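Local coordinates for protein putative isochorismatase (Streptomyces avermitilis, PDB 3KL2) that is probably a hydrolase of the isochorismatase-like cysteine hydrolase family, although its own substrate and reaction have not been established, at residues V65-Q70 and D213-L218; I75-I80 and A113-E118; I126-K131 and D143-S148. One frame throughout, in Å; residues are numbered along the deposited sequence.

Contact 1 of 3, residues V65-Q70 and D213-L218; sequences VDAARQ and DVIAAL
Leu-218 carries CG beside its backbone N, opposite the carbonyl carbon (chi1 -76°), and chi2 then extends the CD1 branch away from CA. That sends CD1 across to Ala-67 and Ala-68. The two helices belong to one layer of an alpha/beta fold built on a parallel sheet. Helix 57-71 leads into strand 75-78, and helix 211-218 ends the fold after the last strand, 207-209. One turn before Leu-218, Ile-215 has its CG2 trans to its own N, with CG1 next to that N. CG1 and CG2 both come within touching distance of the methyl of Ala-67. The short segments run almost parallel, 12° apart, with axes 9.4 Å from each other. Ala-67 and Ala-68 are the residues of segment 65-70 that meet the other helix here. The CB of Ala-67 points at the other helix and fits between two residues spaced i and i+3. CB of Ala-67 lies 4.0 Å from CG2 of Ile-215 and 3.9 Å from CD1 of Leu-218. Ala-67 and Leu-218 share most of the small apolar interface, which buries 150 Å² in all. No polar group pairs across it. The neighbours extend the same apolar layer. Ile-215 also packs on Ala-63 and Val-64, and Leu-218 on Leu-21 and Val-73. Ala-68 packs on Ile-28 of the sheet. Ala-68 presents both backbone and methyl to the leucine. CD1 of Leu-218 is 4.3 Å from CB of Ala-68, but it comes closer to the main chain, 3.8 Å from the N of Ala-68.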
# COMPACT_ATOMS: atom_id res chain seq x y z
N VAL A 65 -3.01 -24.70 -15.54
CA VAL A 65 -3.01 -23.63 -16.51
C VAL A 65 -3.89 -24.03 -17.70
O VAL A 65 -4.85 -23.32 -18.05
CB VAL A 65 -1.57 -23.30 -16.95
CG1 VAL A 65 -1.57 -22.55 -18.26
CG2 VAL A 65 -0.84 -22.51 -15.85
N ASP A 66 -3.57 -25.17 -18.31
CA ASP A 66 -4.39 -25.71 -19.42
C ASP A 66 -5.89 -25.62 -19.11
O ASP A 66 -6.66 -25.06 -19.90
CB ASP A 66 -4.01 -27.16 -19.74
CG ASP A 66 -2.65 -27.28 -20.45
OD1 ASP A 66 -2.03 -26.24 -20.79
OD2 ASP A 66 -2.21 -28.43 -20.68
N ALA A 67 -6.32 -26.12 -17.95
CA ALA A 67 -7.74 -26.06 -17.60
C ALA A 67 -8.22 -24.62 -17.45
O ALA A 67 -9.36 -24.30 -17.77
CB ALA A 67 -8.02 -26.85 -16.35
N ALA A 68 -7.35 -23.75 -16.96
CA ALA A 68 -7.67 -22.35 -16.75
C ALA A 68 -8.00 -21.69 -18.09
O ALA A 68 -9.08 -21.12 -18.24
CB ALA A 68 -6.53 -21.63 -16.06
N ARG A 69 -7.11 -21.81 -19.06
CA ARG A 69 -7.38 -21.31 -20.41
C ARG A 69 -8.74 -21.83 -20.92
O ARG A 69 -9.61 -21.02 -21.29
CB ARG A 69 -6.26 -21.66 -21.40
CG ARG A 69 -4.88 -21.13 -20.98
CD ARG A 69 -3.97 -20.72 -22.15
NE ARG A 69 -2.83 -19.89 -21.71
CZ ARG A 69 -1.62 -20.36 -21.41
NH1 ARG A 69 -1.33 -21.67 -21.47
NH2 ARG A 69 -0.66 -19.52 -21.05
N GLN A 70 -8.93 -23.15 -20.90
CA GLN A 70 -10.20 -23.74 -21.37
C GLN A 70 -11.41 -23.02 -20.76
O GLN A 70 -12.38 -22.79 -21.46
CB GLN A 70 -10.29 -25.26 -21.11
N ASP A 213 -8.56 -30.62 -7.46
CA ASP A 213 -9.74 -29.92 -6.93
C ASP A 213 -10.05 -28.64 -7.72
O ASP A 213 -11.22 -28.34 -8.05
CB ASP A 213 -9.52 -29.51 -5.46
CG ASP A 213 -9.58 -30.70 -4.48
OD1 ASP A 213 -10.16 -31.76 -4.82
OD2 ASP A 213 -9.05 -30.52 -3.34
N VAL A 214 -8.99 -27.88 -8.01
CA VAL A 214 -9.09 -26.62 -8.73
C VAL A 214 -9.57 -26.87 -10.15
O VAL A 214 -10.51 -26.22 -10.61
CB VAL A 214 -7.75 -25.90 -8.83
CG1 VAL A 214 -7.86 -24.75 -9.79
CG2 VAL A 214 -7.32 -25.44 -7.47
N ILE A 215 -8.91 -27.80 -10.83
CA ILE A 215 -9.30 -28.20 -12.19
C ILE A 215 -10.80 -28.57 -12.23
O ILE A 215 -11.55 -28.05 -13.05
CB ILE A 215 -8.40 -29.34 -12.70
CG1 ILE A 215 -6.99 -28.80 -12.97
CG2 ILE A 215 -8.97 -29.96 -13.97
CD1 ILE A 215 -5.94 -29.90 -13.15
N ALA A 216 -11.24 -29.42 -11.31
CA ALA A 216 -12.65 -29.80 -11.28
C ALA A 216 -13.57 -28.58 -11.07
O ALA A 216 -14.60 -28.45 -11.74
CB ALA A 216 -12.91 -30.90 -10.22
N ALA A 217 -13.20 -27.67 -10.17
CA ALA A 217 -13.94 -26.43 -9.99
C ALA A 217 -14.00 -25.61 -11.29
O ALA A 217 -15.05 -25.07 -11.63
CB ALA A 217 -13.36 -25.61 -8.87
N LEU A 218 -12.88 -25.54 -12.02
CA LEU A 218 -12.81 -24.79 -13.28
C LEU A 218 -13.72 -25.31 -14.36
O LEU A 218 -14.14 -24.56 -15.23
CB LEU A 218 -11.39 -24.78 -13.84
CG LEU A 218 -10.38 -23.84 -13.16
CD1 LEU A 218 -8.97 -24.22 -13.58
CD2 LEU A 218 -10.67 -22.38 -13.47

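Contact 2 of 3, residues I75-I80 and A113-E118; sequences IMHAPI and AAIVDE
Pro-79 and Ile-115 have the nearest CA atoms of the two segments, 7.1 Å apart. The chains here run in roughly opposite directions. Residues 75-78 form an inner strand of the parallel sheet of this alpha/beta fold, and Pro-79 continues the chain beyond the strand end. Ala-114 to Val-116 are extended with polyproline-like backbone angles, before a 3-10 turn begins at Asp-117. Side chains, not backbone hydrogen bonds, join this loop to the strand. Ile-115 does most of the work. With chi1 at -68°, its CG1 sits beside its own N, and an extended chi2 brings CD1 against the side chain of His-77. The two side chains cross at about a right angle. CD1 of Ile-115 makes an off-centre CH-pi contact with His-77, 4.3 Å from the ring centroid and 29° from the ring normal. Closer to the backbone, CG1 of Ile-115 meets CB of Pro-79 at 4.5 Å. The ring of His-77 is held from its far end, where NE2 is hydrogen-bonded to Asp-125 OD2. Gln-34 NE2 gives a second link, since it hydrogen-bonds both Ile-80 O and Ala-113 O. The methyl lies nearer the root of the imidazole than its tip: Ile-115 CD1 is 3.8 Å from CB of His-77, 3.9 Å from its CG and 4.1 Å from its ND1.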
# COMPACT_ATOMS: atom_id res chain seq x y z
N ILE A 75 -4.46 -15.96 -16.79
CA ILE A 75 -3.25 -16.49 -16.24
C ILE A 75 -2.33 -15.28 -16.10
O ILE A 75 -2.12 -14.58 -17.05
CB ILE A 75 -2.63 -17.49 -17.22
CG1 ILE A 75 -3.66 -18.55 -17.68
CG2 ILE A 75 -1.42 -18.12 -16.65
CD1 ILE A 75 -4.40 -19.32 -16.56
N MET A 76 -1.79 -15.04 -14.91
CA MET A 76 -0.88 -13.92 -14.64
C MET A 76 0.49 -14.41 -14.14
O MET A 76 0.54 -15.07 -13.12
CB MET A 76 -1.49 -13.07 -13.56
CG MET A 76 -2.81 -12.43 -13.95
SD MET A 76 -3.35 -11.22 -12.78
CE MET A 76 -4.90 -10.88 -13.55
N HIS A 77 1.59 -14.08 -14.84
CA HIS A 77 2.93 -14.54 -14.46
C HIS A 77 3.65 -13.47 -13.68
O HIS A 77 3.64 -12.31 -14.06
CB HIS A 77 3.79 -14.84 -15.71
CG HIS A 77 3.26 -15.93 -16.60
ND1 HIS A 77 3.51 -17.27 -16.36
CD2 HIS A 77 2.57 -15.87 -17.76
CE1 HIS A 77 2.97 -17.98 -17.34
NE2 HIS A 77 2.40 -17.16 -18.20
N ALA A 78 4.35 -13.88 -12.62
CA ALA A 78 4.99 -12.94 -11.73
C ALA A 78 6.43 -13.35 -11.57
O ALA A 78 6.79 -13.97 -10.59
CB ALA A 78 4.27 -12.87 -10.39
N PRO A 79 7.27 -13.01 -12.56
CA PRO A 79 8.68 -13.30 -12.50
C PRO A 79 9.39 -12.24 -11.72
O PRO A 79 8.92 -11.12 -11.64
CB PRO A 79 9.11 -13.27 -13.97
CG PRO A 79 8.27 -12.21 -14.57
CD PRO A 79 6.91 -12.32 -13.80
N ILE A 80 10.51 -12.58 -11.10
CA ILE A 80 11.33 -11.57 -10.43
C ILE A 80 12.59 -11.38 -11.29
O ILE A 80 13.14 -12.38 -11.77
CB ILE A 80 11.62 -12.04 -8.99
CG1 ILE A 80 12.38 -10.97 -8.20
CG2 ILE A 80 12.47 -13.27 -8.97
CD1 ILE A 80 12.92 -11.49 -6.86
N ALA A 113 16.61 -15.85 -15.83
CA ALA A 113 15.52 -14.92 -15.61
C ALA A 113 14.28 -15.23 -16.42
O ALA A 113 13.24 -14.72 -16.08
CB ALA A 113 15.99 -13.44 -15.93
N ALA A 114 14.37 -16.05 -17.48
CA ALA A 114 13.23 -16.38 -18.32
C ALA A 114 12.28 -17.34 -17.68
O ALA A 114 12.66 -18.28 -16.94
CB ALA A 114 13.68 -16.98 -19.64
N ILE A 115 11.00 -17.15 -18.03
CA ILE A 115 9.98 -18.06 -17.64
C ILE A 115 10.25 -19.37 -18.30
O ILE A 115 10.79 -19.42 -19.41
CB ILE A 115 8.59 -17.56 -18.00
CG1 ILE A 115 8.26 -16.33 -17.14
CG2 ILE A 115 7.58 -18.67 -17.75
CD1 ILE A 115 7.02 -15.57 -17.56
N VAL A 116 9.90 -20.46 -17.62
CA VAL A 116 10.19 -21.80 -18.10
C VAL A 116 9.36 -22.12 -19.37
O VAL A 116 8.18 -21.75 -19.46
CB VAL A 116 9.99 -22.83 -16.96
CG1 VAL A 116 8.53 -22.88 -16.52
CG2 VAL A 116 10.53 -24.23 -17.34
N ASP A 117 9.97 -22.81 -20.35
CA ASP A 117 9.33 -23.01 -21.65
C ASP A 117 7.96 -23.66 -21.53
O ASP A 117 7.00 -23.26 -22.19
CB ASP A 117 10.23 -23.85 -22.57
CG ASP A 117 11.54 -23.17 -22.89
OD1 ASP A 117 11.58 -21.91 -22.94
OD2 ASP A 117 12.55 -23.90 -23.07
N GLU A 118 7.87 -24.63 -20.65
CA GLU A 118 6.64 -25.38 -20.38
C GLU A 118 5.47 -24.44 -20.00
O GLU A 118 4.31 -24.79 -20.15
CB GLU A 118 6.91 -26.37 -19.23
CG GLU A 118 7.75 -27.63 -19.60
CD GLU A 118 9.14 -27.34 -20.24
OE1 GLU A 118 9.82 -26.32 -19.88
OE2 GLU A 118 9.56 -28.14 -21.13

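Contact 3 of 3, residues I126-K131 and D143-S148; sequences IVIEGK and DFILRS
Ile-145 reaches from helix 142-149 to two isoleucines, Ile-126 and Ile-128, and makes every close contact between these segments. Its CB points toward the 126-131 segment and splits into two branches. The short branch, CG2 of Ile-145, touches CD1 of Ile-126 at 4.1 Å. The long branch leaves beside the backbone N (chi1 -69°) and runs out through CG1 without bending. It ends in CD1 of Ile-145, which meets CD1 of Ile-128 at 3.9 Å. In each pair the two side chains run past each other in opposite directions. The two partners differ at chi2. Ile-126 is extended and points toward the helix. Ile-128 starts off to one side, but a bend at chi2 (-43°) brings its CD1 up to Ile-145. All three residues are buried, and the contact is wholly apolar. Met-76 of the neighbouring strand packs on both Ile-126 and Ile-145. Polar bonds anchor the loop after strand 126-127. Glu-129 N is hydrogen-bonded to Asn-141 OD1, while Glu-129 OE1 forms salt bridges with Lys-108 and Arg-132 of the second subunit. Lys-131 NZ forms a salt bridge with Glu-32 OE1 and hydrogen bonds to the O atoms of Gly-133 and Leu-134. Strand 126-127 lies at the end of the sheet as formed within this chain, and helix 142-149 leads on to strand 153-159. The arrangement is the strand-to-helix packing of a beta-alpha-beta crossover in a parallel alpha/beta fold, as in isochorismatase-like hydrolases.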
# COMPACT_ATOMS: atom_id res chain seq x y z
N ILE A 126 -1.14 -12.28 -18.92
CA ILE A 126 -0.61 -11.05 -18.35
C ILE A 126 0.72 -11.38 -17.69
O ILE A 126 0.84 -12.40 -17.02
CB ILE A 126 -1.64 -10.46 -17.34
CG1 ILE A 126 -2.88 -9.96 -18.10
CG2 ILE A 126 -1.03 -9.37 -16.47
CD1 ILE A 126 -4.16 -9.84 -17.23
N VAL A 127 1.72 -10.56 -17.92
CA VAL A 127 3.01 -10.72 -17.27
C VAL A 127 3.16 -9.52 -16.34
O VAL A 127 3.35 -8.39 -16.79
CB VAL A 127 4.19 -10.87 -18.29
CG1 VAL A 127 5.56 -10.89 -17.61
CG2 VAL A 127 4.03 -12.16 -19.14
N ILE A 128 3.01 -9.78 -15.03
CA ILE A 128 3.12 -8.78 -13.96
C ILE A 128 4.51 -8.20 -13.92
O ILE A 128 5.47 -8.94 -14.00
CB ILE A 128 2.79 -9.48 -12.59
CG1 ILE A 128 1.33 -9.95 -12.58
CG2 ILE A 128 3.10 -8.61 -11.40
CD1 ILE A 128 0.24 -8.95 -13.17
N GLU A 129 4.63 -6.89 -13.77
CA GLU A 129 5.91 -6.22 -13.80
C GLU A 129 6.26 -5.53 -12.50
O GLU A 129 5.39 -5.08 -11.76
CB GLU A 129 5.89 -5.11 -14.84
CG GLU A 129 5.55 -5.53 -16.29
CD GLU A 129 5.20 -4.31 -17.19
OE1 GLU A 129 4.83 -4.55 -18.36
OE2 GLU A 129 5.30 -3.12 -16.76
N GLY A 130 7.54 -5.38 -12.27
CA GLY A 130 8.02 -4.67 -11.13
C GLY A 130 8.71 -5.55 -10.08
O GLY A 130 9.51 -5.01 -9.31
N LYS A 131 8.40 -6.86 -10.04
CA LYS A 131 8.78 -7.68 -8.88
C LYS A 131 10.26 -7.60 -8.56
O LYS A 131 11.09 -7.95 -9.38
CB LYS A 131 8.42 -9.16 -8.99
CG LYS A 131 8.48 -9.93 -7.61
CD LYS A 131 7.71 -11.25 -7.70
CE LYS A 131 7.40 -11.97 -6.34
NZ LYS A 131 8.59 -12.09 -5.42
N ASP A 143 -1.82 -5.77 -7.77
CA ASP A 143 -3.04 -5.26 -7.13
C ASP A 143 -3.85 -4.38 -8.08
O ASP A 143 -5.09 -4.57 -8.22
CB ASP A 143 -2.71 -4.40 -5.93
CG ASP A 143 -3.85 -4.33 -4.94
OD1 ASP A 143 -4.83 -5.10 -5.05
OD2 ASP A 143 -3.69 -3.57 -3.98
N PHE A 144 -3.18 -3.43 -8.74
CA PHE A 144 -3.84 -2.59 -9.74
C PHE A 144 -4.60 -3.38 -10.84
O PHE A 144 -5.72 -3.07 -11.18
CB PHE A 144 -2.84 -1.70 -10.41
CG PHE A 144 -3.45 -0.70 -11.30
CD1 PHE A 144 -3.59 0.62 -10.88
CD2 PHE A 144 -3.88 -1.06 -12.56
CE1 PHE A 144 -4.16 1.56 -11.74
CE2 PHE A 144 -4.46 -0.13 -13.40
CZ PHE A 144 -4.60 1.15 -13.01
N ILE A 145 -3.97 -4.40 -11.38
CA ILE A 145 -4.52 -5.12 -12.50
C ILE A 145 -5.68 -6.00 -12.04
O ILE A 145 -6.71 -6.04 -12.71
CB ILE A 145 -3.41 -5.94 -13.23
CG1 ILE A 145 -2.46 -4.97 -13.92
CG2 ILE A 145 -4.02 -6.99 -14.22
CD1 ILE A 145 -1.18 -5.55 -14.49
N LEU A 146 -5.53 -6.69 -10.91
CA LEU A 146 -6.61 -7.51 -10.40
C LEU A 146 -7.82 -6.65 -10.11
O LEU A 146 -8.96 -7.00 -10.46
CB LEU A 146 -6.22 -8.22 -9.11
CG LEU A 146 -5.15 -9.32 -9.15
CD1 LEU A 146 -4.80 -9.64 -7.73
CD2 LEU A 146 -5.58 -10.57 -9.91
N ARG A 147 -7.62 -5.57 -9.38
CA ARG A 147 -8.76 -4.76 -9.03
C ARG A 147 -9.37 -4.13 -10.28
O ARG A 147 -10.59 -4.12 -10.41
CB ARG A 147 -8.41 -3.66 -8.03
CG ARG A 147 -7.96 -4.17 -6.68
CD ARG A 147 -8.88 -5.20 -6.10
NE ARG A 147 -8.68 -5.34 -4.65
CZ ARG A 147 -9.42 -6.11 -3.86
NH1 ARG A 147 -10.45 -6.81 -4.33
NH2 ARG A 147 -9.15 -6.16 -2.58
N SER A 148 -8.53 -3.65 -11.20
CA SER A 148 -9.08 -3.06 -12.43
C SER A 148 -9.93 -4.07 -13.21
O SER A 148 -10.96 -3.70 -13.74
CB SER A 148 -7.97 -2.51 -13.33
OG SER A 148 -8.48 -1.67 -14.36

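How the contacts relate
From the N terminus, helix 57-71 supplies the first half of contact 1, and the next strand, 75-78, opens contact 2. Contact 2 closes at 113-118, tying an inner strand to the loop before strand 126-127. Contact 3 opens on that end strand and soon closes on helix 142-149, joining the two. Contacts 2 and 3 are in series, and both nest inside the long loop that contact 1 closes by joining helix 57-71 to helix 211-218. Strands 75-78 and 126-127 are sheet neighbours: His-77 N and O probably hydrogen-bond Ile-126 O and Ile-128 N. Contact 1 touches contact 2 through Ala-68 and Ile-75. It does not touch contact 3.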